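Local coordinates for protein alpha-glucosidase (Bacteroides thetaiotaomicron, PDB 5XFM) that probably hydrolyses beta-L-arabinopyranosides and alpha-galactosides as a bifunctional, calcium-binding enzyme of glycoside hydrolase family 97, at residues T519-N524 against K566-A571; N473-P478 against V583-E588. The protein carries 1 engineered substitution. All coordinates share one frame; numbering follows the deposited sequence.

Overall arrangement
Both contacts join the TIM-barrel region of the chain to the antiparallel sheet of the C-terminal region, and their centres lie about 9 Å apart. Strands 567-574 and 577-584 are neighbours in that sheet: Lys566 O lies 2.7 Å from Ala585 N and Val568 O lies 2.9 Å from Val583 N, both probable hydrogen bonds. Interaction 1 (519-524 with 566-571) is nested along the chain within the loop closed by interaction 2 (473-478 with 583-588). His477 also touches Leu522, linking the two barrel-side segments. Neither contact includes the calcium ligands Glu174, Glu452 and Glu458, although His477 packs on Val454, between two of them in sequence.

Interaction 1: residues T519-N524 against K566-A571; sequences TVLLQN and KYVVLA
The last turn of helix 512-521, from the barrel part of the chain, rests through Val520 and Leu521 on Val568 and Leu570 of strand 567-574, at a buried join between the barrel and the C-terminal sheet. The closest pair of CA atoms is Leu521 and Leu570, 7.1 Å apart, and together the segments bury 199 Å² of surface. Leu521 supplies most of the helix side, and both its methyls touch the strand. Its CD1 meets CG1 of Val568 tip to tip at 3.9 Å. The other methyl, CD2, lies mainly against the branch point of Leu570, 3.7 Å from its CG, and the two leucine side chains cross obliquely. Setting CG of Leu521 anti to its carbonyl carbon (chi1 -67°) lets the fork reach the strand although the CB does not point straight at it. Leu570 instead holds CG between its backbone N and carbonyl carbon (chi1 61°), and with chi2 at 84° this brings CD1 to 4.0 Å from Val520 O and 4.5 Å from Val520 CG1. That carbonyl oxygen, like Leu521 O, is hydrogen-bonded to Arg572 NH1, so these two oxygens have a partner beside the apolar packing. An alanine in place of Leu570 lacks CG and both methyls, and would probably open a gap beside Leu521 CD2 and take one apolar neighbour from Val520, which also touches Ala581. Strand alternation sends Val569 to the other side, onto Leu592 and Leu594 of strand 590-595, while Val583 of the adjacent strand adds cover to Leu521. Apolar packing of a helix end on one face of a beta-sheet, whose other face meets a further strand, is consistent with a beta-sandwich domain docked on a TIM-type barrel.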
loop_
_atom_site.group_PDB
_atom_site.type_symbol
_atom_site.label_atom_id
_atom_site.label_comp_id
_atom_site.label_asym_id
_atom_site.label_seq_id
_atom_site.Cartn_x
_atom_site.Cartn_y
_atom_site.Cartn_z
ATOM N N THR A 519 7.042 -13.935 -2.975
ATOM C CA THR A 519 7.574 -13.001 -3.970
ATOM C C THR A 519 6.526 -12.657 -5.031
ATOM O O THR A 519 6.607 -11.624 -5.702
ATOM C CB THR A 519 8.853 -13.554 -4.656
ATOM O OG1 THR A 519 8.532 -14.693 -5.467
ATOM C CG2 THR A 519 9.895 -13.940 -3.605
ATOM N N VAL A 520 5.533 -13.524 -5.172
ATOM C CA VAL A 520 4.449 -13.282 -6.104
ATOM C C VAL A 520 3.259 -12.641 -5.389
ATOM O O VAL A 520 2.578 -11.773 -5.943
ATOM C CB VAL A 520 4.025 -14.587 -6.796
ATOM C CG1 VAL A 520 2.856 -14.338 -7.726
ATOM C CG2 VAL A 520 5.198 -15.164 -7.571
ATOM N N LEU A 521 3.011 -13.069 -4.157
ATOM C CA LEU A 521 1.902 -12.533 -3.379
ATOM C C LEU A 521 2.051 -11.044 -3.062
ATOM O O LEU A 521 1.093 -10.288 -3.187
ATOM C CB LEU A 521 1.746 -13.312 -2.075
ATOM C CG LEU A 521 1.300 -14.764 -2.249
ATOM C CD1 LEU A 521 1.253 -15.483 -0.907
ATOM C CD2 LEU A 521 -0.041 -14.836 -2.956
ATOM N N LEU A 522 3.249 -10.628 -2.659
ATOM C CA LEU A 522 3.472 -9.250 -2.216
ATOM C C LEU A 522 4.164 -8.408 -3.297
ATOM O O LEU A 522 5.317 -8.665 -3.649
ATOM C CB LEU A 522 4.302 -9.244 -0.922
ATOM C CG LEU A 522 3.852 -10.203 0.191
ATOM C CD1 LEU A 522 4.661 -10.010 1.471
ATOM C CD2 LEU A 522 2.361 -10.060 0.477
ATOM N N GLN A 523 3.474 -7.372 -3.774
ATOM C CA GLN A 523 3.924 -6.585 -4.928
ATOM C C GLN A 523 4.642 -5.278 -4.559
ATOM O O GLN A 523 4.180 -4.507 -3.708
ATOM C CB GLN A 523 2.719 -6.281 -5.836
ATOM C CG GLN A 523 2.997 -5.346 -7.004
ATOM C CD GLN A 523 2.777 -3.888 -6.625
ATOM O OE1 GLN A 523 1.838 -3.562 -5.894
ATOM N NE2 GLN A 523 3.647 -3.009 -7.112
ATOM N N ASN A 524 5.792 -5.060 -5.195
ATOM C CA ASN A 524 6.519 -3.788 -5.147
ATOM C C ASN A 524 7.517 -3.747 -6.309
ATOM O O ASN A 524 8.217 -4.732 -6.555
ATOM C CB ASN A 524 7.231 -3.605 -3.803
ATOM C CG ASN A 524 7.633 -2.155 -3.540
ATOM O OD1 ASN A 524 8.720 -1.719 -3.917
ATOM N ND2 ASN A 524 6.747 -1.405 -2.899
ATOM N N LYS A 566 -6.311 -16.274 6.623
ATOM C CA LYS A 566 -6.404 -17.730 6.665
ATOM C C LYS A 566 -5.634 -18.352 5.509
ATOM O O LYS A 566 -4.754 -19.193 5.718
ATOM C CB LYS A 566 -7.867 -18.163 6.645
ATOM C CG LYS A 566 -8.555 -17.969 7.993
ATOM C CD LYS A 566 -10.049 -18.223 7.909
ATOM C CE LYS A 566 -10.682 -18.256 9.293
ATOM N NZ LYS A 566 -11.390 -16.987 9.622
ATOM N N TYR A 567 -5.943 -17.933 4.285
ATOM C CA TYR A 567 -5.198 -18.451 3.139
ATOM C C TYR A 567 -5.367 -17.539 1.942
ATOM O O TYR A 567 -6.310 -16.758 1.885
ATOM C CB TYR A 567 -5.634 -19.883 2.802
ATOM C CG TYR A 567 -6.993 -20.020 2.149
ATOM C CD1 TYR A 567 -8.160 -19.921 2.897
ATOM C CD2 TYR A 567 -7.107 -20.288 0.790
ATOM C CE1 TYR A 567 -9.405 -20.061 2.305
ATOM C CE2 TYR A 567 -8.342 -20.437 0.190
ATOM C CZ TYR A 567 -9.490 -20.317 0.952
ATOM O OH TYR A 567 -10.722 -20.458 0.359
ATOM N N VAL A 568 -4.436 -17.607 0.997
ATOM C CA VAL A 568 -4.561 -16.755 -0.182
ATOM C C VAL A 568 -3.987 -17.420 -1.428
ATOM O O VAL A 568 -2.922 -18.041 -1.394
ATOM C CB VAL A 568 -3.887 -15.367 0.038
ATOM C CG1 VAL A 568 -2.407 -15.501 0.301
ATOM C CG2 VAL A 568 -4.139 -14.453 -1.156
ATOM N N VAL A 569 -4.741 -17.300 -2.517
ATOM C CA VAL A 569 -4.396 -17.864 -3.818
ATOM C C VAL A 569 -4.618 -16.844 -4.926
ATOM O O VAL A 569 -5.770 -16.485 -5.218
ATOM C CB VAL A 569 -5.248 -19.116 -4.152
ATOM C CG1 VAL A 569 -4.696 -19.827 -5.374
ATOM C CG2 VAL A 569 -5.330 -20.060 -2.961
ATOM N N LEU A 570 -3.531 -16.364 -5.530
ATOM C CA LEU A 570 -3.664 -15.412 -6.633
ATOM C C LEU A 570 -2.691 -15.687 -7.777
ATOM O O LEU A 570 -1.607 -16.243 -7.576
ATOM C CB LEU A 570 -3.516 -13.966 -6.143
ATOM C CG LEU A 570 -2.272 -13.405 -5.467
ATOM C CD1 LEU A 570 -1.204 -12.954 -6.468
ATOM C CD2 LEU A 570 -2.705 -12.244 -4.598
ATOM N N ALA A 571 -3.103 -15.297 -8.982
ATOM C CA ALA A 571 -2.266 -15.419 -10.165
ATOM C C ALA A 571 -1.920 -14.054 -10.741
ATOM O O ALA A 571 -2.781 -13.178 -10.863
ATOM C CB ALA A 571 -2.952 -16.275 -11.215
#

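Interaction 2: residues N473-P478 against V583-E588; sequences NTCLHP and VNAGKE
Cys475 and Ala585 are the residues whose CA atoms come nearest, 6.9 Å apart, where the chain leaves helix 470-474 and passes the end of strand 577-584. On the helix side Asn473 O accepts from both Leu476 N and His477 N, so two N-H groups share one oxygen. The thiol carries the contact: Cys475 SG, anti to its carbonyl carbon (chi1 -75°), sits 3.8 Å from Val583 CG2 and 3.8 Å from Ala585 CB, touching Val583 in the strand and Ala585 just past it, each directing CB at 473-478. Val583 CG2 also receives Thr474 CG2 at 4.1 Å, the two side chains crossing at about a right angle. The hydroxyl of Thr474 is bonded to Glu470 O, so the methyl is the group turned to the strand. Asn584 points the other way and shapes the exit from the strand. Its OD1 accepts Gly586 N at 2.7 Å, with the donor 52° out of the carbonyl plane, and its ND2 reaches Glu588 O at 3.3 Å as well as Ile632 O. Small apolar groups thus seat a helix end against the strand's end, where an Asx turn at Asn584 takes the chain out of the C-terminal sheet.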
loop_
_atom_site.group_PDB
_atom_site.type_symbol
_atom_site.label_atom_id
_atom_site.label_comp_id
_atom_site.label_asym_id
_atom_site.label_seq_id
_atom_site.Cartn_x
_atom_site.Cartn_y
_atom_site.Cartn_z
ATOM N N ASN A 473 -0.361 -12.440 8.525
ATOM C CA ASN A 473 -0.214 -11.131 7.892
ATOM C C ASN A 473 -0.032 -11.230 6.377
ATOM O O ASN A 473 -0.582 -10.413 5.614
ATOM C CB ASN A 473 0.959 -10.373 8.520
ATOM C CG ASN A 473 0.691 -9.977 9.963
ATOM O OD1 ASN A 473 1.462 -10.308 10.873
ATOM N ND2 ASN A 473 -0.411 -9.265 10.181
ATOM N N THR A 474 0.719 -12.241 5.939
ATOM C CA THR A 474 0.849 -12.537 4.508
ATOM C C THR A 474 -0.522 -12.826 3.887
ATOM O O THR A 474 -0.781 -12.481 2.737
ATOM C CB THR A 474 1.797 -13.724 4.259
ATOM O OG1 THR A 474 3.083 -13.429 4.814
ATOM C CG2 THR A 474 1.959 -13.995 2.771
ATOM N N CYS A 475 -1.403 -13.452 4.657
ATOM C CA CYS A 475 -2.746 -13.755 4.180
ATOM C C CYS A 475 -3.676 -12.579 4.406
ATOM O O CYS A 475 -4.867 -12.656 4.104
ATOM C CB CYS A 475 -3.312 -15.002 4.869
ATOM S SG CYS A 475 -2.603 -16.554 4.290
ATOM N N LEU A 476 -3.148 -11.494 4.962
ATOM C CA LEU A 476 -3.937 -10.268 5.015
ATOM C C LEU A 476 -3.602 -9.299 3.874
ATOM O O LEU A 476 -4.510 -8.764 3.223
ATOM C CB LEU A 476 -3.749 -9.568 6.365
ATOM C CG LEU A 476 -4.379 -10.270 7.565
ATOM C CD1 LEU A 476 -3.911 -9.629 8.847
ATOM C CD2 LEU A 476 -5.901 -10.252 7.482
ATOM N N HIS A 477 -2.310 -9.113 3.605
ATOM C CA HIS A 477 -1.848 -8.028 2.724
ATOM C C HIS A 477 -2.458 -7.917 1.320
ATOM O O HIS A 477 -2.779 -6.810 0.894
ATOM C CB HIS A 477 -0.330 -8.111 2.590
ATOM C CG HIS A 477 0.381 -7.927 3.892
ATOM N ND1 HIS A 477 -0.092 -7.087 4.876
ATOM C CD2 HIS A 477 1.493 -8.511 4.394
ATOM C CE1 HIS A 477 0.713 -7.144 5.923
ATOM N NE2 HIS A 477 1.682 -7.999 5.655
ATOM N N PRO A 478 -2.635 -9.040 0.601
ATOM C CA PRO A 478 -3.223 -8.871 -0.731
ATOM C C PRO A 478 -4.663 -8.357 -0.707
ATOM O O PRO A 478 -5.123 -7.817 -1.711
ATOM C CB PRO A 478 -3.150 -10.280 -1.335
ATOM C CG PRO A 478 -2.853 -11.193 -0.204
ATOM C CD PRO A 478 -2.091 -10.396 0.787
ATOM N N VAL A 583 -0.630 -19.546 -0.352
ATOM C CA VAL A 583 -0.130 -19.950 0.963
ATOM C C VAL A 583 -1.259 -20.180 1.964
ATOM O O VAL A 583 -2.380 -19.648 1.814
ATOM C CB VAL A 583 0.845 -18.915 1.582
ATOM C CG1 VAL A 583 2.088 -18.727 0.713
ATOM C CG2 VAL A 583 0.134 -17.594 1.845
ATOM N N ASN A 584 -0.937 -20.966 2.992
ATOM C CA ASN A 584 -1.907 -21.367 4.010
ATOM C C ASN A 584 -1.485 -20.997 5.434
ATOM O O ASN A 584 -0.469 -21.483 5.940
ATOM C CB ASN A 584 -2.151 -22.878 3.921
ATOM C CG ASN A 584 -3.053 -23.400 5.035
ATOM O OD1 ASN A 584 -3.895 -22.675 5.576
ATOM N ND2 ASN A 584 -2.876 -24.671 5.381
ATOM N N ALA A 585 -2.291 -20.166 6.092
ATOM C CA ALA A 585 -2.011 -19.765 7.468
ATOM C C ALA A 585 -2.867 -20.531 8.469
ATOM O O ALA A 585 -2.813 -20.259 9.669
ATOM C CB ALA A 585 -2.226 -18.266 7.645
ATOM N N GLY A 586 -3.670 -21.471 7.984
ATOM C CA GLY A 586 -4.468 -22.290 8.880
ATOM C C GLY A 586 -3.575 -23.283 9.598
ATOM O O GLY A 586 -2.393 -23.401 9.271
ATOM N N LYS A 587 -4.125 -24.004 10.569
ATOM C CA LYS A 587 -3.358 -25.058 11.231
ATOM C C LYS A 587 -3.758 -26.449 10.742
ATOM O O LYS A 587 -3.084 -27.433 11.044
ATOM C CB LYS A 587 -3.463 -24.953 12.756
ATOM C CG LYS A 587 -2.241 -24.243 13.345
ATOM C CD LYS A 587 -2.526 -23.503 14.636
ATOM C CE LYS A 587 -1.716 -22.205 14.713
ATOM N NZ LYS A 587 -1.575 -21.490 13.401
ATOM N N GLU A 588 -4.828 -26.527 9.956
ATOM C CA GLU A 588 -5.149 -27.780 9.289
ATOM C C GLU A 588 -4.758 -27.660 7.825
ATOM O O GLU A 588 -4.770 -26.563 7.260
ATOM C CB GLU A 588 -6.634 -28.150 9.409
ATOM C CG GLU A 588 -7.114 -28.538 10.799
ATOM C CD GLU A 588 -8.631 -28.597 10.889
ATOM O OE1 GLU A 588 -9.296 -28.399 9.849
ATOM O OE2 GLU A 588 -9.156 -28.913 11.979
#